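Local atomic coordinates of putative polyketide cyclase (Silicibacter sp. TM1040, PDB entry 3F8H), a protein that is of uncertain function but carries a SnoaL-like domain and is probably related to the polyketide cyclases. Residues Leu109-Ser123 against Thr136-Ala150. Numbering follows the deposited sequence. Where two conformers were deposited one is given.
With ACT (acetate ion), chain G.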
ATOM      1  N   LEU A 109      -3.747  10.713 -18.041  1.00 48.91           N
ATOM      2  CA  LEU A 109      -4.029  11.462 -16.816  1.00 47.24           C
ATOM      3  C   LEU A 109      -4.449  12.886 -17.189  1.00 47.15           C
ATOM      4  O   LEU A 109      -4.345  13.266 -18.345  1.00 46.79           O
ATOM      5  CB  LEU A 109      -2.836  11.409 -15.889  1.00 46.18           C
ATOM      6  CG  LEU A 109      -2.793  10.027 -15.253  1.00 44.95           C
ATOM      7  CD1 LEU A 109      -1.539   9.832 -14.392  1.00 45.03           C
ATOM      8  CD2 LEU A 109      -4.083   9.850 -14.416  1.00 44.39           C
ATOM      9  N   PRO A 110      -4.973  13.671 -16.236  1.00 46.22           N
ATOM     10  CA  PRO A 110      -5.364  14.995 -16.701  1.00 45.38           C
ATOM     11  C   PRO A 110      -4.231  15.875 -17.167  1.00 45.40           C
ATOM     12  O   PRO A 110      -3.050  15.580 -16.987  1.00 43.06           O
ATOM     13  CB  PRO A 110      -6.020  15.637 -15.486  1.00 45.40           C
ATOM     14  CG  PRO A 110      -6.391  14.505 -14.583  1.00 43.96           C
ATOM     15  CD  PRO A 110      -5.445  13.382 -14.872  1.00 46.77           C
ATOM     16  N   GLU A 111      -4.630  16.998 -17.731  1.00 45.59           N
ATOM     17  CA  GLU A 111      -3.670  17.949 -18.279  1.00 46.85           C
ATOM     18  C   GLU A 111      -2.848  18.572 -17.176  1.00 46.90           C
ATOM     19  O   GLU A 111      -3.363  18.998 -16.154  1.00 44.82           O
ATOM     20  CB  GLU A 111      -4.369  19.034 -19.090  1.00 48.81           C
ATOM     21  CG  GLU A 111      -3.416  20.068 -19.714  1.00 54.76           C
ATOM     22  CD  GLU A 111      -4.161  21.218 -20.394  1.00 59.83           C
ATOM     23  OE1 GLU A 111      -5.351  21.044 -20.715  1.00 63.64           O
ATOM     24  OE2 GLU A 111      -3.557  22.292 -20.610  1.00 66.86           O
ATOM     25  N   ALA A 112      -1.540  18.599 -17.398  1.00 47.60           N
ATOM     26  CA  ALA A 112      -0.599  19.241 -16.445  1.00 47.08           C
ATOM     27  C   ALA A 112      -0.719  20.755 -16.596  1.00 46.19           C
ATOM     28  O   ALA A 112      -0.724  21.286 -17.695  1.00 45.12           O
ATOM     29  CB  ALA A 112       0.842  18.807 -16.686  1.00 46.27           C
ATOM     30  N   ARG A 113      -0.817  21.424 -15.457  1.00 45.73           N
ATOM     31  CA  ARG A 113      -0.932  22.880 -15.406  1.00 45.09           C
ATOM     32  C   ARG A 113      -0.178  23.421 -14.201  1.00 45.07           C
ATOM     33  O   ARG A 113      -0.497  24.469 -13.675  1.00 45.16           O
ATOM     34  CB  ARG A 113      -2.412  23.310 -15.328  1.00 45.65           C
ATOM     35  CG  ARG A 113      -3.265  22.838 -16.502  1.00 44.70           C
ATOM     36  CD  ARG A 113      -4.744  23.218 -16.342  1.00 48.24           C
ATOM     37  NE  ARG A 113      -5.444  22.404 -15.341  1.00 55.27           N
ATOM     38  CZ  ARG A 113      -5.687  22.795 -14.090  1.00 58.77           C
ATOM     39  NH1 ARG A 113      -5.326  24.009 -13.688  1.00 59.50           N
ATOM     40  NH2 ARG A 113      -6.327  21.981 -13.245  1.00 60.00           N
ATOM     41  N   GLN A 114       0.823  22.665 -13.788  1.00 44.14           N
ATOM     42  CA  GLN A 114       1.694  22.988 -12.658  1.00 44.02           C
ATOM     43  C   GLN A 114       0.901  22.966 -11.367  1.00 45.12           C
ATOM     44  O   GLN A 114       1.164  23.725 -10.451  1.00 46.13           O
ATOM     45  CB  GLN A 114       2.387  24.321 -12.838  1.00 44.70           C
ATOM     46  CG  GLN A 114       2.960  24.512 -14.220  1.00 46.64           C
ATOM     47  CD  GLN A 114       3.915  23.428 -14.609  1.00 49.84           C
ATOM     48  OE1 GLN A 114       4.836  23.102 -13.852  1.00 52.42           O
ATOM     49  NE2 GLN A 114       3.718  22.855 -15.807  1.00 42.58           N
ATOM     50  N   GLN A 115      -0.098  22.092 -11.339  1.00 45.52           N
ATOM     51  CA  GLN A 115      -0.933  21.883 -10.145  1.00 44.52           C
ATOM     52  C   GLN A 115      -0.109  21.244  -9.032  1.00 43.68           C
ATOM     53  O   GLN A 115       0.668  20.317  -9.273  1.00 43.40           O
ATOM     54  CB  GLN A 115      -2.106  20.885 -10.355  1.00 43.59           C
ATOM     55  CG  GLN A 115      -3.056  21.060 -11.480  1.00 47.07           C
ATOM     56  CD  GLN A 115      -2.574  20.404 -12.737  1.00 45.57           C
ATOM     57  OE1 GLN A 115      -1.394  20.494 -13.092  1.00 40.94           O
ATOM     58  NE2 GLN A 115      -3.487  19.759 -13.442  1.00 47.65           N
ATOM     59  N   SER A 116      -0.348  21.703  -7.809  1.00 42.45           N
ATOM     60  CA  SER A 116       0.275  21.091  -6.639  1.00 45.02           C
ATOM     61  C   SER A 116      -0.641  19.998  -6.069  1.00 43.00           C
ATOM     62  O   SER A 116      -1.876  19.990  -6.247  1.00 43.17           O
ATOM     63  CB  SER A 116       0.639  22.154  -5.590  1.00 46.22           C
ATOM     64  OG  SER A 116      -0.495  22.535  -4.863  1.00 53.22           O
ATOM     65  N   TYR A 117      -0.027  19.022  -5.434  1.00 41.34           N
ATOM     66  CA  TYR A 117      -0.783  17.959  -4.826  1.00 39.48           C
ATOM     67  C   TYR A 117      -0.052  17.411  -3.597  1.00 40.64           C
ATOM     68  O   TYR A 117       1.172  17.535  -3.430  1.00 38.63           O
ATOM     69  CB  TYR A 117      -1.066  16.822  -5.834  1.00 40.35           C
ATOM     70  CG  TYR A 117       0.193  16.263  -6.525  1.00 34.67           C
ATOM     71  CD1 TYR A 117       0.611  16.797  -7.728  1.00 39.98           C
ATOM     72  CD2 TYR A 117       0.969  15.258  -5.956  1.00 40.59           C
ATOM     73  CE1 TYR A 117       1.755  16.317  -8.385  1.00 39.20           C
ATOM     74  CE2 TYR A 117       2.146  14.778  -6.607  1.00 40.11           C
ATOM     75  CZ  TYR A 117       2.523  15.331  -7.815  1.00 41.29           C
ATOM     76  OH  TYR A 117       3.652  14.915  -8.495  1.00 41.64           O
ATOM     77  N   LYS A 118      -0.839  16.803  -2.741  1.00 40.52           N
ATOM     78  CA  LYS A 118      -0.297  16.189  -1.535  0.50 42.08           C
ATOM     79  C   LYS A 118      -1.105  14.954  -1.232  1.00 42.88           C
ATOM     80  O   LYS A 118      -2.324  15.005  -1.130  1.00 41.72           O
ATOM     81  CB  LYS A 118      -0.334  17.132  -0.334  0.50 42.94           C
ATOM     82  CG  LYS A 118       0.330  16.552   0.915  0.50 43.95           C
ATOM     83  CD  LYS A 118       0.013  17.316   2.208  0.50 51.52           C
ATOM     84  CE  LYS A 118       0.767  18.624   2.329  0.50 54.83           C
ATOM     85  NZ  LYS A 118       0.569  19.348   3.629  0.50 59.72           N
ATOM     86  N   LEU A 119      -0.427  13.834  -1.112  1.00 45.21           N
ATOM     87  CA  LEU A 119      -1.171  12.634  -0.813  1.00 46.88           C
ATOM     88  C   LEU A 119      -0.322  11.523  -0.256  1.00 45.46           C
ATOM     89  O   LEU A 119       0.870  11.424  -0.537  1.00 47.67           O
ATOM     90  CB  LEU A 119      -1.934  12.144  -2.044  1.00 48.41           C
ATOM     91  CG  LEU A 119      -1.116  11.508  -3.139  1.00 49.98           C
ATOM     92  CD1 LEU A 119      -2.044  10.882  -4.127  1.00 54.89           C
ATOM     93  CD2 LEU A 119      -0.204  12.511  -3.776  1.00 54.15           C
ATOM     94  N   PRO A 120      -0.956  10.687   0.554  1.00 43.26           N
ATOM     95  CA  PRO A 120      -0.304   9.558   1.128  1.00 41.97           C
ATOM     96  C   PRO A 120      -0.072   8.523   0.069  1.00 40.42           C
ATOM     97  O   PRO A 120      -0.763   8.500  -0.935  1.00 38.57           O
ATOM     98  CB  PRO A 120      -1.308   9.043   2.165  1.00 41.12           C
ATOM     99  CG  PRO A 120      -2.462   9.940   2.131  1.00 45.44           C
ATOM    100  CD  PRO A 120      -2.334  10.878   1.040  1.00 43.51           C
ATOM    101  N   ALA A 121       0.940   7.710   0.311  1.00 39.61           N
ATOM    102  CA  ALA A 121       1.274   6.587  -0.537  1.00 39.10           C
ATOM    103  C   ALA A 121       1.974   5.560   0.303  1.00 40.82           C
ATOM    104  O   ALA A 121       2.450   5.811   1.444  1.00 42.33           O
ATOM    105  CB  ALA A 121       2.175   6.982  -1.760  1.00 37.80           C
ATOM    106  N   GLY A 122       1.981   4.380  -0.270  1.00 41.01           N
ATOM    107  CA  GLY A 122       2.650   3.223   0.313  1.00 42.85           C
ATOM    108  C   GLY A 122       3.328   2.328  -0.707  1.00 43.69           C
ATOM    109  O   GLY A 122       2.814   2.086  -1.828  1.00 43.95           O
ATOM    110  N   SER A 123       4.486   1.809  -0.295  1.00 43.34           N
ATOM    111  CA  SER A 123       5.262   0.890  -1.122  1.00 41.32           C
ATOM    112  C   SER A 123       5.655  -0.388  -0.392  1.00 41.90           C
ATOM    113  O   SER A 123       5.891  -0.402   0.811  1.00 39.33           O
ATOM    114  CB  SER A 123       6.541   1.565  -1.628  1.00 40.36           C
ATOM    115  OG  SER A 123       6.307   2.708  -2.463  1.00 43.01           O
ATOM    116  N   THR A 136       6.508  -2.305  -5.497  1.00 42.77           N
ATOM    117  CA  THR A 136       5.087  -2.020  -5.783  1.00 43.54           C
ATOM    118  C   THR A 136       4.694  -0.796  -4.976  1.00 43.14           C
ATOM    119  O   THR A 136       5.031  -0.684  -3.830  1.00 44.07           O
ATOM    120  CB  THR A 136       4.075  -3.152  -5.440  1.00 46.07           C
ATOM    121  OG1 THR A 136       4.577  -4.439  -5.844  1.00 49.96           O
ATOM    122  CG2 THR A 136       2.787  -2.882  -6.187  1.00 48.59           C
ATOM    123  N   THR A 137       3.977   0.126  -5.612  1.00 42.46           N
ATOM    124  CA  THR A 137       3.563   1.378  -4.972  1.00 42.24           C
ATOM    125  C   THR A 137       2.094   1.605  -5.158  1.00 40.87           C
ATOM    126  O   THR A 137       1.533   1.348  -6.227  1.00 39.48           O
ATOM    127  CB  THR A 137       4.415   2.536  -5.483  1.00 43.43           C
ATOM    128  OG1 THR A 137       5.780   2.324  -5.040  1.00 45.66           O
ATOM    129  CG2 THR A 137       3.908   3.881  -4.930  1.00 42.41           C
ATOM    130  N   TYR A 138       1.452   1.988  -4.074  1.00 39.02           N
ATOM    131  CA  TYR A 138       0.016   2.256  -4.101  1.00 40.08           C
ATOM    132  C   TYR A 138      -0.287   3.644  -3.602  1.00 39.98           C
ATOM    133  O   TYR A 138       0.427   4.230  -2.751  1.00 40.47           O
ATOM    134  CB  TYR A 138      -0.727   1.291  -3.186  1.00 39.27           C
ATOM    135  CG  TYR A 138      -0.614  -0.181  -3.494  1.00 43.32           C
ATOM    136  CD1 TYR A 138      -1.368  -0.765  -4.494  1.00 42.20           C
ATOM    137  CD2 TYR A 138       0.143  -1.001  -2.686  1.00 44.11           C
ATOM    138  CE1 TYR A 138      -1.298  -2.112  -4.733  1.00 41.68           C
ATOM    139  CE2 TYR A 138       0.226  -2.339  -2.911  1.00 45.62           C
ATOM    140  CZ  TYR A 138      -0.478  -2.896  -3.942  1.00 46.73           C
ATOM    141  OH  TYR A 138      -0.401  -4.243  -4.124  1.00 46.14           O
ATOM    142  N   TYR A 139      -1.376   4.157  -4.112  1.00 38.77           N
ATOM    143  CA  TYR A 139      -1.899   5.465  -3.668  1.00 39.72           C
ATOM    144  C   TYR A 139      -3.303   5.634  -4.188  1.00 39.76           C
ATOM    145  O   TYR A 139      -3.762   4.872  -5.075  1.00 41.24           O
ATOM    146  CB  TYR A 139      -0.971   6.595  -4.136  1.00 39.29           C
ATOM    147  CG  TYR A 139      -0.877   6.587  -5.626  1.00 41.27           C
ATOM    148  CD1 TYR A 139      -1.785   7.310  -6.386  1.00 48.56           C
ATOM    149  CD2 TYR A 139       0.076   5.832  -6.276  1.00 46.62           C
ATOM    150  CE1 TYR A 139      -1.753   7.286  -7.746  1.00 53.07           C
ATOM    151  CE2 TYR A 139       0.121   5.792  -7.660  1.00 53.26           C
ATOM    152  CZ  TYR A 139      -0.803   6.521  -8.379  1.00 56.55           C
ATOM    153  OH  TYR A 139      -0.776   6.517  -9.737  1.00 66.43           O
ATOM    154  N   ASN A 140      -4.012   6.593  -3.614  1.00 40.66           N
ATOM    155  CA  ASN A 140      -5.398   6.894  -4.038  1.00 40.75           C
ATOM    156  C   ASN A 140      -5.406   7.716  -5.316  1.00 41.69           C
ATOM    157  O   ASN A 140      -5.332   8.950  -5.303  1.00 41.01           O
ATOM    158  CB  ASN A 140      -6.202   7.553  -2.911  1.00 37.19           C
ATOM    159  CG  ASN A 140      -7.705   7.548  -3.174  1.00 41.55           C
ATOM    160  OD1 ASN A 140      -8.142   7.622  -4.325  1.00 41.90           O
ATOM    161  ND2 ASN A 140      -8.506   7.507  -2.095  1.00 40.04           N
ATOM    162  N   LEU A 141      -5.552   7.009  -6.433  1.00 42.37           N
ATOM    163  CA  LEU A 141      -5.523   7.656  -7.763  1.00 41.76           C
ATOM    164  C   LEU A 141      -6.719   8.584  -7.985  1.00 42.23           C
ATOM    165  O   LEU A 141      -6.609   9.669  -8.558  1.00 40.42           O
ATOM    166  CB  LEU A 141      -5.455   6.615  -8.860  1.00 42.58           C
ATOM    167  CG  LEU A 141      -5.461   7.121 -10.292  1.00 43.80           C
ATOM    168  CD1 LEU A 141      -4.274   8.014 -10.505  1.00 42.23           C
ATOM    169  CD2 LEU A 141      -5.464   5.957 -11.255  1.00 44.94           C
ATOM    170  N   SER A 142      -7.862   8.143  -7.505  1.00 41.87           N
ATOM    171  CA  SER A 142      -9.060   8.920  -7.636  1.00 42.87           C
ATOM    172  C   SER A 142      -8.872  10.264  -6.955  1.00 41.53           C
ATOM    173  O   SER A 142      -9.278  11.277  -7.475  1.00 40.92           O
ATOM    174  CB  SER A 142     -10.241   8.203  -6.997  1.00 43.94           C
ATOM    175  OG  SER A 142     -10.526   7.050  -7.734  1.00 53.04           O
ATOM    176  N   ASP A 143      -8.255  10.232  -5.782  1.00 40.61           N
ATOM    177  CA  ASP A 143      -8.014  11.431  -4.994  1.00 40.30           C
ATOM    178  C   ASP A 143      -7.031  12.332  -5.688  1.00 39.64           C
ATOM    179  O   ASP A 143      -7.213  13.563  -5.763  1.00 36.99           O
ATOM    180  CB  ASP A 143      -7.476  11.119  -3.594  1.00 41.07           C
ATOM    181  CG  ASP A 143      -7.197  12.375  -2.796  1.00 42.84           C
ATOM    182  OD1 ASP A 143      -8.141  13.158  -2.634  1.00 52.59           O
ATOM    183  OD2 ASP A 143      -6.054  12.585  -2.320  1.00 48.06           O
ATOM    184  N   TRP A 144      -5.995  11.717  -6.231  1.00 38.81           N
ATOM    185  CA  TRP A 144      -5.001  12.494  -6.955  1.00 40.14           C
ATOM    186  C   TRP A 144      -5.637  13.237  -8.125  1.00 40.23           C
ATOM    187  O   TRP A 144      -5.370  14.414  -8.333  1.00 38.85           O
ATOM    188  CB  TRP A 144      -3.817  11.650  -7.442  1.00 42.65           C
ATOM    189  CG  TRP A 144      -2.781  12.503  -8.152  1.00 42.02           C
ATOM    190  CD1 TRP A 144      -1.807  13.284  -7.568  1.00 46.77           C
ATOM    191  CD2 TRP A 144      -2.634  12.677  -9.565  1.00 38.90           C
ATOM    192  NE1 TRP A 144      -1.083  13.950  -8.546  1.00 43.68           N
ATOM    193  CE2 TRP A 144      -1.563  13.578  -9.772  1.00 42.28           C
ATOM    194  CE3 TRP A 144      -3.310  12.170 -10.676  1.00 39.41           C
ATOM    195  CZ2 TRP A 144      -1.157  13.968 -11.033  1.00 41.74           C
ATOM    196  CZ3 TRP A 144      -2.894  12.551 -11.922  1.00 42.67           C
ATOM    197  CH2 TRP A 144      -1.832  13.451 -12.091  1.00 37.56           C
ATOM    198  N   ILE A 145      -6.477  12.534  -8.863  1.00 39.26           N
ATOM    199  CA  ILE A 145      -7.124  13.082 -10.047  1.00 40.10           C
ATOM    200  C   ILE A 145      -8.016  14.239  -9.669  1.00 41.71           C
ATOM    201  O   ILE A 145      -8.136  15.246 -10.399  1.00 40.87           O
ATOM    202  CB  ILE A 145      -7.955  12.024 -10.813  1.00 39.70           C
ATOM    203  CG1 ILE A 145      -6.996  11.037 -11.503  1.00 42.07           C
ATOM    204  CG2 ILE A 145      -8.866  12.702 -11.843  1.00 41.81           C
ATOM    205  CD1 ILE A 145      -7.702   9.958 -12.266  1.00 44.57           C
ATOM    206  N   LYS A 146      -8.612  14.092  -8.496  1.00 41.93           N
ATOM    207  CA  LYS A 146      -9.510  15.115  -7.980  1.00 44.40           C
ATOM    208  C   LYS A 146      -8.689  16.377  -7.690  1.00 43.25           C
ATOM    209  O   LYS A 146      -9.031  17.474  -8.108  1.00 41.53           O
ATOM    210  CB  LYS A 146     -10.238  14.618  -6.722  1.00 45.66           C
ATOM    211  CG  LYS A 146     -11.118  15.653  -6.076  1.00 49.59           C
ATOM    212  N   GLN A 147      -7.556  16.176  -7.037  1.00 43.24           N
ATOM    213  CA  GLN A 147      -6.684  17.287  -6.654  1.00 42.51           C
ATOM    214  C   GLN A 147      -6.190  18.102  -7.850  1.00 42.75           C
ATOM    215  O   GLN A 147      -6.197  19.316  -7.811  1.00 41.88           O
ATOM    216  CB  GLN A 147      -5.470  16.807  -5.839  1.00 42.84           C
ATOM    217  CG  GLN A 147      -5.783  16.343  -4.428  1.00 42.50           C
ATOM    218  CD  GLN A 147      -4.546  16.049  -3.616  1.00 42.08           C
ATOM    219  OE1 GLN A 147      -3.639  16.856  -3.563  1.00 39.90           O
ATOM    220  NE2 GLN A 147      -4.516  14.884  -2.942  1.00 45.58           N
ATOM    221  N   VAL A 148      -5.763  17.423  -8.904  1.00 42.23           N
ATOM    222  CA  VAL A 148      -5.164  18.104 -10.075  1.00 42.07           C
ATOM    223  C   VAL A 148      -6.170  18.604 -11.079  1.00 44.01           C
ATOM    224  O   VAL A 148      -5.848  19.392 -11.976  1.00 42.83           O
ATOM    225  CB  VAL A 148      -4.067  17.254 -10.787  1.00 42.05           C
ATOM    226  CG1 VAL A 148      -2.886  17.069  -9.857  1.00 37.97           C
ATOM    227  CG2 VAL A 148      -4.600  15.923 -11.276  1.00 40.69           C
ATOM    228  N   SER A 149      -7.398  18.158 -10.902  1.00 45.16           N
ATOM    229  CA  SER A 149      -8.471  18.540 -11.821  1.00 48.03           C
ATOM    230  C   SER A 149      -9.137  19.804 -11.299  1.00 51.12           C
ATOM    231  O   SER A 149      -9.906  20.461 -11.996  1.00 50.34           O
ATOM    232  CB  SER A 149      -9.512  17.432 -11.934  1.00 48.52           C
ATOM    233  OG  SER A 149      -8.955  16.253 -12.470  1.00 49.60           O
ATOM    234  N   ALA A 150      -8.799  20.132 -10.061  1.00 55.09           N
ATOM    235  CA  ALA A 150      -9.362  21.311  -9.383  1.00 58.59           C
ATOM    236  C   ALA A 150      -8.725  22.579  -9.935  1.00 61.80           C
ATOM    237  O   ALA A 150      -9.399  23.617  -9.995  1.00 63.73           O
ATOM    238  CB  ALA A 150      -9.155  21.236  -7.878  1.00 59.20           C
ATOM    239  OXT ALA A 150      -7.540  22.583 -10.332  1.00 63.89           O
TER
HETATM  240  C   ACT G 136      -2.396   2.357  -7.414  1.00 52.37           C
HETATM  241  O   ACT G 136      -2.752   2.016  -6.244  1.00 49.60           O
HETATM  242  OXT ACT G 136      -1.246   1.940  -7.821  1.00 55.37           O
HETATM  243  CH3 ACT G 136      -3.281   3.214  -8.284  1.00 50.14           C
HETATM  244  O   HOH W   1      -5.770  19.448 -15.402  1.00 54.01           O
HETATM  245  O   HOH W   2      -3.814  21.668  -7.112  1.00 66.59           O
HETATM  246  O   HOH W   3      -3.330   8.301  -1.467  1.00 26.91           O
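Trp144 drives the edge of its indole into the face of Tyr117, NE1 standing 3.3 Å from Tyr117 CG and over the middle of the phenol ring, a T-shaped stack with planes at 79°. The indole reaches across from the helix because chi1 (-178°) sets CG opposite the backbone N, and its far rim, at CZ3, meets Leu109 CD2 and Pro110 CD. A broad, flat residue suits this place because it reaches strand and loop together.

One turn on, Gln147 turns its amide to the strand backbone as a peptide would: OE1 accepts from Lys118 N (2.9 Å) through an in-plane lone pair, while NE2 gives one hydrogen to Lys118 O (2.8 Å) and the other to Asp143 OD2. Glutamine suits because one amide offers both donor and acceptor.

Gln115 meets the last turn of the helix. Bent at chi2 (87°), it brings NE2 to Val148 O (2.8 Å) and to Glu111 O, both near the amide plane, while OE1 accepts from Arg113 N. A leucine in its place would probably leave Val148 O and Glu111 O without this donor and Arg113 N without its acceptor, so that the loop before the strand could shift. Arginine suits 113 because its charge meets the C-terminal carboxylate, NH2 forming an in-plane salt bridge with Ala150 OXT (3.2 Å).

Farther along, Gly122 and Tyr138 form an antiparallel hydrogen-bonded pair; Ser123 OG and Thr137 OG1 share a hydrogen bond (2.7 Å), Ser123 OG bonding also to Tyr96 OH on strand 91-102. Helix 141-149 carries on from hairpin strand 131-139 in broadly the same direction, against the first half of antiparallel partner 115-128, whose other edge pairs with strand 91-102.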